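Local structure of RAI1 (Scheffersomyces stipitis, 5ULJ) at residues K77-K82 with N212-Y217. The protein removes the entire NAD cap from the 5' end of NAD-capped RNAs, using a divalent metal cation, and binds and stimulates the exoribonuclease RAT1. Sequence-based numbering, arbitrary orientation.
Sequences KIPEEK and NNYEQY. With 0WD ([[(2R,3S,4R,5R)-5-(3-aminocarbonyl-4H-pyridin-1-yl)-3,4-bis(oxidanyl)oxolan-2-yl]methoxy-oxidanyl-phosphoryl] [(2R,3S,4R,5R)-5-(6-aminopurin-9-yl)-4-oxidanyl-3-phosphonooxy-oxolan-2-yl]methyl hydrogen phosphate), chain F.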
# COMPACT_ATOMS: atom_id res chain seq x y z
N LYS A 77 -4.61 -14.57 12.10
CA LYS A 77 -4.85 -13.14 11.93
C LYS A 77 -4.11 -12.31 12.97
O LYS A 77 -4.23 -12.55 14.17
CB LYS A 77 -6.35 -12.84 12.00
CG LYS A 77 -6.85 -11.91 10.91
CD LYS A 77 -8.37 -11.77 10.96
CE LYS A 77 -8.80 -10.78 12.04
NZ LYS A 77 -8.46 -9.38 11.67
N ILE A 78 -3.34 -11.34 12.51
CA ILE A 78 -2.65 -10.43 13.42
C ILE A 78 -3.66 -9.43 13.98
O ILE A 78 -4.51 -8.92 13.25
CB ILE A 78 -1.48 -9.69 12.72
CG1 ILE A 78 -0.67 -8.88 13.74
CG2 ILE A 78 -1.97 -8.80 11.58
CD1 ILE A 78 0.61 -8.29 13.18
N PRO A 79 -3.60 -9.18 15.29
CA PRO A 79 -4.45 -8.15 15.89
C PRO A 79 -4.11 -6.78 15.30
O PRO A 79 -2.93 -6.43 15.22
CB PRO A 79 -4.11 -8.23 17.38
CG PRO A 79 -3.59 -9.61 17.58
CD PRO A 79 -2.85 -9.94 16.31
N GLU A 80 -5.12 -6.02 14.89
CA GLU A 80 -4.91 -4.78 14.16
C GLU A 80 -4.32 -3.66 15.02
O GLU A 80 -4.17 -2.53 14.57
CB GLU A 80 -6.21 -4.31 13.52
CG GLU A 80 -6.58 -5.05 12.24
CD GLU A 80 -5.39 -5.28 11.31
OE1 GLU A 80 -4.62 -4.32 11.08
OE2 GLU A 80 -5.23 -6.42 10.83
N GLU A 81 -3.99 -3.99 16.26
CA GLU A 81 -3.28 -3.08 17.15
C GLU A 81 -1.82 -2.96 16.74
O GLU A 81 -1.21 -1.90 16.87
CB GLU A 81 -3.37 -3.58 18.60
CG GLU A 81 -3.59 -5.08 18.67
CD GLU A 81 -3.64 -5.62 20.08
OE1 GLU A 81 -3.09 -4.97 21.00
OE2 GLU A 81 -4.23 -6.70 20.27
N LYS A 82 -1.28 -4.06 16.22
CA LYS A 82 0.16 -4.18 16.01
C LYS A 82 0.59 -4.08 14.55
O LYS A 82 1.75 -4.34 14.22
CB LYS A 82 0.65 -5.52 16.57
CG LYS A 82 -0.10 -5.98 17.81
CD LYS A 82 0.26 -7.41 18.16
CE LYS A 82 1.30 -7.49 19.26
NZ LYS A 82 0.66 -7.45 20.61
N ASN A 212 -2.14 -16.62 6.52
CA ASN A 212 -1.99 -15.57 7.52
C ASN A 212 -1.87 -14.18 6.91
O ASN A 212 -1.69 -14.03 5.71
CB ASN A 212 -0.77 -15.84 8.39
CG ASN A 212 0.53 -15.64 7.63
OD1 ASN A 212 1.19 -14.61 7.78
ND2 ASN A 212 0.90 -16.61 6.81
N ASN A 213 -1.97 -13.16 7.76
CA ASN A 213 -1.70 -11.79 7.34
C ASN A 213 -0.57 -11.20 8.17
O ASN A 213 -0.45 -9.98 8.30
CB ASN A 213 -2.97 -10.93 7.45
CG ASN A 213 -3.44 -10.75 8.88
OD1 ASN A 213 -3.09 -11.52 9.77
ND2 ASN A 213 -4.25 -9.72 9.11
N TYR A 214 0.27 -12.07 8.72
CA TYR A 214 1.47 -11.66 9.44
C TYR A 214 2.59 -11.33 8.47
O TYR A 214 3.26 -10.30 8.60
CB TYR A 214 1.93 -12.76 10.40
CG TYR A 214 1.28 -12.70 11.77
CD1 TYR A 214 0.03 -13.27 11.99
CD2 TYR A 214 1.92 -12.09 12.84
CE1 TYR A 214 -0.56 -13.23 13.24
CE2 TYR A 214 1.34 -12.04 14.09
CZ TYR A 214 0.10 -12.61 14.28
OH TYR A 214 -0.49 -12.56 15.53
N GLU A 215 2.80 -12.22 7.50
CA GLU A 215 3.87 -12.06 6.52
C GLU A 215 3.69 -10.81 5.68
O GLU A 215 2.70 -10.67 4.95
CB GLU A 215 3.95 -13.29 5.61
CG GLU A 215 4.40 -14.56 6.32
CD GLU A 215 4.42 -15.77 5.40
OE1 GLU A 215 3.42 -15.98 4.67
OE2 GLU A 215 5.43 -16.50 5.40
N GLN A 216 4.65 -9.90 5.78
CA GLN A 216 4.62 -8.66 5.01
C GLN A 216 6.01 -8.32 4.50
O GLN A 216 6.91 -8.01 5.28
CB GLN A 216 4.07 -7.51 5.86
CG GLN A 216 2.60 -7.63 6.21
CD GLN A 216 1.69 -7.26 5.06
OE1 GLN A 216 1.38 -8.09 4.21
NE2 GLN A 216 1.25 -6.01 5.03
N TYR A 217 6.19 -8.38 3.19
CA TYR A 217 7.45 -7.99 2.57
C TYR A 217 7.36 -6.54 2.10
O TYR A 217 6.63 -6.23 1.17
CB TYR A 217 7.79 -8.91 1.39
CG TYR A 217 9.08 -8.56 0.67
CD1 TYR A 217 10.30 -9.03 1.12
CD2 TYR A 217 9.06 -7.76 -0.47
CE1 TYR A 217 11.48 -8.71 0.46
CE2 TYR A 217 10.23 -7.43 -1.13
CZ TYR A 217 11.43 -7.91 -0.66
OH TYR A 217 12.60 -7.58 -1.32
C1M 0WD F . 1.19 -1.39 7.38
C2M 0WD F . -0.00 -1.23 6.47
O2M 0WD F . -1.21 -1.08 7.24
C3M 0WD F . 0.07 -2.59 5.85
O3M 0WD F . -0.17 -3.55 6.88
O4M 0WD F . 2.20 -1.70 6.40
C4M 0WD F . 1.55 -2.62 5.47
C5M 0WD F . 1.80 -2.18 4.01
O5M 0WD F . 1.62 -0.78 3.83
PN 0WD F . 1.03 -0.26 2.42
O1N 0WD F . 1.74 -1.25 1.58
O2N 0WD F . 1.40 1.18 2.50
O3P 0WD F . -0.54 -0.56 2.50
PA 0WD F . -1.54 -0.87 1.29
O1A 0WD F . -2.89 -0.42 1.67
O2A 0WD F . -0.94 -0.39 0.03
O5B 0WD F . -1.53 -2.48 1.28
C5B 0WD F . -2.66 -3.21 1.74
C4B 0WD F . -2.21 -4.50 2.43
C3B 0WD F . -3.16 -5.64 2.15
O3B 0WD F . -3.11 -6.05 0.78
P2' 0WD F . -4.25 -5.63 -0.25
OP2 0WD F . -4.26 -6.80 -1.16
OP1 0WD F . -5.45 -5.52 0.59
OP3 0WD F . -3.75 -4.39 -0.85
O4B 0WD F . -2.31 -4.42 3.87
C1B 0WD F . -2.41 -5.81 4.32
C2B 0WD F . -2.46 -6.63 3.03
O2B 0WD F . -1.13 -6.82 2.54
O HOH W 1 -3.20 -13.99 16.21
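Asn213 sets its CG between its own backbone N and carbonyl carbon (chi1 65°), which carries the amide to the backbone of Ile78. Tyr214 turns its CG anti to its carbonyl carbon (chi1 -87°), and its ring lies against the Ile78 side chain. Asn213 OD1 accepts a hydrogen bond from Ile78 N at 2.8 Å. The donor lies in the carbonyl plane, on a lone pair. Ile78 CG2 packs on the same amide, 3.5 Å from Asn213 ND2. Ile78 CB sits over the centre of the Tyr214 ring, 3.7 Å from its centroid, a CH-pi contact. Ile78 CG1 reaches Tyr214 CE2 at 3.8 Å. Pro79 CD approaches Tyr214 OH. A water donates to Lys77 O and also hydrogen-bonds Tyr214 OH. Asn212 OD1 accepts from Glu215 N at 2.9 Å, an Asx motif just before strand 216-225. With an alanine at Tyr214, Ile78 would probably lose its aromatic cover and the water its hydroxyl partner. The contact ties the loop before helix 88-101 to the lead-in of the strand bearing Gln216 of the ligand pocket. Its one direct hydrogen bond satisfies the backbone N-H of buried Ile78 and orients the Asn213 amide, while apolar packing on Tyr214 backs it.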